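Local coordinates for protein UDP-D-quinovosamine 4-dehydrogenase (Vibrio fischeri, PDB 3NKL) that probably acts as a membrane-bound oxidoreductase and lyase on UDP-sugars, this chain being one Rossmann-like, CoA-binding-family domain of it, at residues H30-I35 with H64-V69; K55-L60 with I85-K90. One frame throughout, in Å; residues are numbered along the deposited sequence.

Contact 1 (H30-I35 with H64-V69)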
loop_
_atom_site.group_PDB
_atom_site.type_symbol
_atom_site.label_atom_id
_atom_site.label_comp_id
_atom_site.label_asym_id
_atom_site.label_seq_id
_atom_site.Cartn_x
_atom_site.Cartn_y
_atom_site.Cartn_z
ATOM N N HIS B 30 11.702 5.522 16.992
ATOM C CA HIS B 30 12.492 5.985 15.868
ATOM C C HIS B 30 12.575 4.904 14.795
ATOM O O HIS B 30 13.151 3.831 15.022
ATOM C CB HIS B 30 13.894 6.399 16.320
ATOM C CG HIS B 30 14.828 6.675 15.183
ATOM N ND1 HIS B 30 14.659 7.740 14.325
ATOM C CD2 HIS B 30 15.932 6.018 14.755
ATOM C CE1 HIS B 30 15.618 7.728 13.417
ATOM N NE2 HIS B 30 16.406 6.694 13.655
ATOM N N PRO B 31 11.991 5.168 13.617
ATOM C CA PRO B 31 12.051 4.125 12.595
ATOM C C PRO B 31 13.462 4.052 12.012
ATOM O O PRO B 31 13.955 5.041 11.485
ATOM C CB PRO B 31 11.022 4.595 11.548
ATOM C CG PRO B 31 10.916 6.062 11.739
ATOM C CD PRO B 31 11.267 6.373 13.166
ATOM N N ILE B 32 14.103 2.894 12.136
ATOM C CA ILE B 32 15.465 2.688 11.647
ATOM C C ILE B 32 15.500 2.397 10.155
ATOM O O ILE B 32 16.394 2.852 9.436
ATOM C CB ILE B 32 16.102 1.482 12.364
ATOM C CG1 ILE B 32 16.241 1.778 13.855
ATOM C CG2 ILE B 32 17.442 1.133 11.747
ATOM C CD1 ILE B 32 16.977 3.042 14.145
ATOM N N ALA B 33 14.524 1.618 9.705
ATOM C CA ALA B 33 14.454 1.164 8.316
ATOM C C ALA B 33 13.062 0.625 8.089
ATOM O O ALA B 33 12.329 0.382 9.064
ATOM C CB ALA B 33 15.475 0.065 8.075
ATOM N N PHE B 34 12.704 0.436 6.815
ATOM C CA PHE B 34 11.476 -0.233 6.427
ATOM C C PHE B 34 11.774 -1.659 6.002
ATOM O O PHE B 34 12.849 -1.950 5.487
ATOM C CB PHE B 34 10.832 0.453 5.202
ATOM C CG PHE B 34 10.283 1.817 5.479
ATOM C CD1 PHE B 34 11.017 2.951 5.170
ATOM C CD2 PHE B 34 9.016 1.970 6.029
ATOM C CE1 PHE B 34 10.496 4.211 5.407
ATOM C CE2 PHE B 34 8.489 3.227 6.273
ATOM C CZ PHE B 34 9.221 4.346 5.960
ATOM N N ILE B 35 10.801 -2.537 6.191
ATOM C CA ILE B 35 10.805 -3.840 5.551
ATOM C C ILE B 35 9.644 -3.849 4.547
ATOM O O ILE B 35 8.558 -3.354 4.856
ATOM C CB ILE B 35 10.592 -4.961 6.576
ATOM C CG1 ILE B 35 11.710 -4.940 7.623
ATOM C CG2 ILE B 35 10.564 -6.334 5.887
ATOM C CD1 ILE B 35 13.052 -5.414 7.073
ATOM N N HIS B 64 20.657 -3.342 15.155
ATOM C CA HIS B 64 20.124 -2.148 15.800
ATOM C C HIS B 64 19.459 -2.426 17.146
ATOM O O HIS B 64 18.812 -1.543 17.705
ATOM C CB HIS B 64 19.101 -1.485 14.869
ATOM C CG HIS B 64 19.690 -1.008 13.580
ATOM N ND1 HIS B 64 20.431 0.152 13.484
ATOM C CD2 HIS B 64 19.652 -1.535 12.333
ATOM C CE1 HIS B 64 20.827 0.318 12.233
ATOM N NE2 HIS B 64 20.361 -0.688 11.513
ATOM N N CYS B 65 19.608 -3.649 17.653
ATOM C CA CYS B 65 18.966 -4.052 18.904
ATOM C C CYS B 65 17.489 -3.664 18.932
ATOM O O CYS B 65 17.029 -2.996 19.857
ATOM C CB CYS B 65 19.693 -3.433 20.101
ATOM S SG CYS B 65 21.433 -3.934 20.195
ATOM N N ILE B 66 16.761 -4.082 17.897
ATOM C CA ILE B 66 15.343 -3.755 17.758
ATOM C C ILE B 66 14.482 -4.787 18.493
ATOM O O ILE B 66 14.646 -5.980 18.299
ATOM C CB ILE B 66 14.952 -3.672 16.262
ATOM C CG1 ILE B 66 15.469 -2.349 15.672
ATOM C CG2 ILE B 66 13.420 -3.768 16.096
ATOM C CD1 ILE B 66 15.775 -2.400 14.221
ATOM N N SER B 67 13.569 -4.345 19.349
ATOM C CA SER B 67 12.716 -5.315 20.019
ATOM C C SER B 67 11.241 -5.083 19.732
ATOM O O SER B 67 10.400 -5.696 20.355
ATOM C CB SER B 67 12.962 -5.314 21.533
ATOM O OG SER B 67 12.704 -4.042 22.073
ATOM N N THR B 68 10.949 -4.189 18.795
ATOM C CA THR B 68 9.565 -3.859 18.424
ATOM C C THR B 68 9.495 -3.607 16.927
ATOM O O THR B 68 10.315 -2.863 16.387
ATOM C CB THR B 68 9.074 -2.598 19.168
ATOM O OG1 THR B 68 9.035 -2.862 20.570
ATOM C CG2 THR B 68 7.689 -2.195 18.717
ATOM N N VAL B 69 8.521 -4.233 16.258
ATOM C CA VAL B 69 8.307 -4.010 14.838
ATOM C C VAL B 69 6.869 -3.549 14.647
ATOM O O VAL B 69 5.949 -4.102 15.250
ATOM C CB VAL B 69 8.634 -5.282 14.007
ATOM C CG1 VAL B 69 8.163 -5.127 12.548
ATOM C CG2 VAL B 69 10.151 -5.584 14.086
#

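Contact 2 (K55-L60 with I85-K90). With SO4 (sulfate ion), chain J; SO4 (sulfate ion), chain K.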
loop_
_atom_site.group_PDB
_atom_site.type_symbol
_atom_site.label_atom_id
_atom_site.label_comp_id
_atom_site.label_asym_id
_atom_site.label_seq_id
_atom_site.Cartn_x
_atom_site.Cartn_y
_atom_site.Cartn_z
ATOM N N LYS B 55 14.136 -10.813 4.132
ATOM C CA LYS B 55 15.297 -11.635 4.449
ATOM C C LYS B 55 16.250 -10.882 5.372
ATOM O O LYS B 55 17.029 -11.488 6.112
ATOM C CB LYS B 55 16.023 -12.048 3.154
ATOM C CG LYS B 55 17.402 -12.672 3.357
ATOM C CD LYS B 55 17.975 -13.144 2.006
ATOM C CE LYS B 55 19.416 -13.652 2.110
ATOM N NZ LYS B 55 19.978 -14.004 0.759
ATOM N N TYR B 56 16.193 -9.556 5.326
ATOM C CA TYR B 56 17.075 -8.733 6.159
ATOM C C TYR B 56 16.593 -8.540 7.609
ATOM O O TYR B 56 17.262 -7.869 8.381
ATOM C CB TYR B 56 17.304 -7.360 5.505
ATOM C CG TYR B 56 18.393 -7.370 4.447
ATOM C CD1 TYR B 56 19.453 -6.482 4.503
ATOM C CD2 TYR B 56 18.364 -8.279 3.405
ATOM C CE1 TYR B 56 20.452 -6.495 3.541
ATOM C CE2 TYR B 56 19.366 -8.305 2.438
ATOM C CZ TYR B 56 20.400 -7.410 2.512
ATOM O OH TYR B 56 21.394 -7.430 1.555
ATOM N N LEU B 57 15.432 -9.092 7.961
ATOM C CA LEU B 57 14.860 -8.894 9.299
ATOM C C LEU B 57 15.837 -9.253 10.425
ATOM O O LEU B 57 16.089 -8.459 11.335
ATOM C CB LEU B 57 13.585 -9.728 9.464
ATOM C CG LEU B 57 12.275 -9.065 9.032
ATOM C CD1 LEU B 57 11.192 -10.122 9.001
ATOM C CD2 LEU B 57 11.896 -7.931 9.979
ATOM N N GLU B 58 16.366 -10.463 10.376
ATOM C CA GLU B 58 17.251 -10.918 11.447
ATOM C C GLU B 58 18.452 -10.017 11.623
ATOM O O GLU B 58 18.774 -9.612 12.741
ATOM C CB GLU B 58 17.689 -12.357 11.206
ATOM C CG GLU B 58 16.601 -13.349 11.555
ATOM C CD GLU B 58 16.586 -14.561 10.648
ATOM O OE1 GLU B 58 15.551 -14.795 9.984
ATOM O OE2 GLU B 58 17.608 -15.277 10.602
ATOM N N ARG B 59 19.112 -9.682 10.523
ATOM C CA ARG B 59 20.333 -8.906 10.628
ATOM C C ARG B 59 20.092 -7.469 11.086
ATOM O O ARG B 59 20.931 -6.892 11.756
ATOM C CB ARG B 59 21.145 -8.957 9.327
ATOM C CG ARG B 59 20.565 -8.196 8.154
ATOM C CD ARG B 59 21.335 -8.529 6.853
ATOM N NE ARG B 59 20.939 -9.830 6.308
ATOM C CZ ARG B 59 21.340 -10.317 5.134
ATOM N NH1 ARG B 59 22.166 -9.617 4.363
ATOM N NH2 ARG B 59 20.911 -11.508 4.731
ATOM N N LEU B 60 18.950 -6.891 10.727
ATOM C CA LEU B 60 18.628 -5.522 11.141
ATOM C C LEU B 60 18.232 -5.486 12.608
ATOM O O LEU B 60 18.619 -4.582 13.349
ATOM C CB LEU B 60 17.481 -4.957 10.281
ATOM C CG LEU B 60 17.827 -4.628 8.821
ATOM C CD1 LEU B 60 16.545 -4.365 8.012
ATOM C CD2 LEU B 60 18.777 -3.433 8.742
ATOM N N ILE B 85 3.065 -11.731 10.669
ATOM C CA ILE B 85 3.093 -11.638 12.132
ATOM C C ILE B 85 3.832 -12.828 12.711
ATOM O O ILE B 85 4.658 -12.679 13.612
ATOM C CB ILE B 85 1.674 -11.588 12.740
ATOM C CG1 ILE B 85 1.015 -10.225 12.468
ATOM C CG2 ILE B 85 1.729 -11.835 14.254
ATOM C CD1 ILE B 85 -0.534 -10.239 12.604
ATOM N N GLU B 86 3.557 -14.015 12.195
ATOM C CA GLU B 86 4.231 -15.202 12.717
ATOM C C GLU B 86 5.732 -15.185 12.432
ATOM O O GLU B 86 6.532 -15.621 13.267
ATOM C CB GLU B 86 3.564 -16.483 12.190
ATOM C CG GLU B 86 2.116 -16.606 12.685
ATOM C CD GLU B 86 1.449 -17.929 12.323
ATOM O OE1 GLU B 86 2.065 -19.005 12.512
ATOM O OE2 GLU B 86 0.292 -17.891 11.862
ATOM N N SER B 87 6.113 -14.667 11.269
ATOM C CA SER B 87 7.526 -14.521 10.925
ATOM C C SER B 87 8.242 -13.622 11.936
ATOM O O SER B 87 9.385 -13.875 12.307
ATOM C CB SER B 87 7.696 -13.996 9.486
ATOM O OG SER B 87 7.584 -12.572 9.392
ATOM N N LEU B 88 7.560 -12.586 12.407
ATOM C CA LEU B 88 8.143 -11.689 13.409
ATOM C C LEU B 88 8.137 -12.280 14.820
ATOM O O LEU B 88 9.083 -12.090 15.603
ATOM C CB LEU B 88 7.400 -10.339 13.405
ATOM C CG LEU B 88 7.482 -9.614 12.054
ATOM C CD1 LEU B 88 6.463 -8.483 11.999
ATOM C CD2 LEU B 88 8.911 -9.046 11.874
ATOM N N ALA B 89 7.063 -12.977 15.160
ATOM C CA ALA B 89 6.980 -13.596 16.479
ATOM C C ALA B 89 8.192 -14.437 16.766
ATOM O O ALA B 89 8.704 -14.435 17.892
ATOM C CB ALA B 89 5.732 -14.449 16.594
ATOM N N LYS B 90 8.612 -15.218 15.770
ATOM C CA LYS B 90 9.698 -16.153 15.949
ATOM C C LYS B 90 11.062 -15.466 16.005
ATOM O O LYS B 90 12.082 -16.132 16.160
ATOM C CB LYS B 90 9.690 -17.210 14.838
ATOM C CG LYS B 90 8.405 -18.027 14.809
ATOM C CD LYS B 90 8.282 -18.856 13.510
ATOM C CE LYS B 90 7.015 -19.701 13.508
ATOM N NZ LYS B 90 6.739 -20.253 12.143
HETATM S S SO4 J . 20.745 -8.979 -1.534
HETATM O O1 SO4 J . 21.061 -7.601 -1.163
HETATM O O2 SO4 J . 21.630 -9.372 -2.626
HETATM O O3 SO4 J . 20.941 -9.891 -0.406
HETATM O O4 SO4 J . 19.355 -9.059 -1.975
HETATM S S SO4 K . 12.514 -12.596 1.111
HETATM O O1 SO4 K . 13.267 -11.379 1.387
HETATM O O2 SO4 K . 11.231 -12.253 0.478
HETATM O O3 SO4 K . 13.298 -13.428 0.193
HETATM O O4 SO4 K . 12.267 -13.336 2.350
#

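Contact 1 (H30-I35 with H64-V69)
I32 sets its CG2 methyl squarely over the imidazole ring of H64, a CH-pi contact in which the carbon stands 3.3 Å from the ring centroid and only 4° off the ring normal. All five ring atoms of H64 therefore lie at nearly equal range from this one methyl, from 3.4 Å at NE2 to 3.6 Å at CG and ND1, and the fit is close. CG2 of I32 stands anti to the backbone N (chi1 -64° for CG1), which points this branch at the imidazole and leaves the CG1 branch for another partner. That partner is I66, whose CD1 lies 4.2 Å from CG1 of I32 in a looser apolar contact. Thus each branch of one isoleucine serves a different residue, and no hydrogen bond joins the two segments. Strand 5-10 runs between them in the sheet: I32 leans on K6 and I66 on L8. H64 and I66 flank the point where helix 57-64 ends in a Schellman motif, with C65 at positive phi (48°); C65 has been seen in an interchain disulfide. The contact thus packs the end of helix 57-64 and the loop after it on strand 29-35, which strand 5-10 separates from strand 68-71, as suits the long crossover of a Rossmann-like fold, where helix 57-64 carries the chain from strand 49-52 across the sheet to strand 68-71.

Contact 2 (K55-L60 with I85-K90)
The ring of Y56, the residue directly before the L57 that meets L88, is occupied on a face and at an edge. R59 brings NH1 over one face, 3.4 Å above the plane and displaced toward the rim, while CE2 of Y56 in turn lies off-centre over a face of the guanidinium. At the edge, in the ring plane, sits O3 of one sulfate, and the phenol OH donates to O1 of the same ion at 2.7 Å. Y52 and H42 add aromatic contacts to this ring, and K43 NZ also bonds to its hydroxyl. The bridge between the helices is mainly apolar by comparison. CD2 of L88 meets both methyls of L57, with CD2 at 3.7 Å and CD1 at 3.8 Å, and the two side chains cross at about a right angle. L88 CG is anti to its carbonyl carbon (chi1 -61°), a turn that brings the end of the chain nearer to L57 than its CB would suggest. S87 lies at the margin, its OG 4.4 Å from L57 CD1 and already bonded to I84 O. O1 of a second sulfate accepts a hydrogen bond from K55 N (2.9 Å, N-H...O 143°). The helices meet across these segments through apolar packing, with no hydrogen bond between them, whereas the residues leading into helix 57-64, K55 and Y56, present an amide and a hydroxyl to anions that probably came from the crystallisation liquor.

In the fold
Contacts 1 and 2 have centres about 11 Å apart and share helix 57-64, contact 2 using its first turn and contact 1 its exit. Strands 29-35 and 68-71 form the floor beneath: I35 CG1 lies 3.8 Å from L57 CD2, and V69 CG1 is 3.8 Å from L88 CD1. Farther along the helix, CD1 of I66 packs 3.7 Å from the backbone O of L60. With L57 and L60 on I35 and L88 on V69, both helices lie on the same side of the central parallel strands of a mixed sheet. The bound groups at contact 2 are sulfates, probably from the crystallisation liquor, so they are not evidence for a substrate site; H42 and K43 also hydrogen-bond to sulfate.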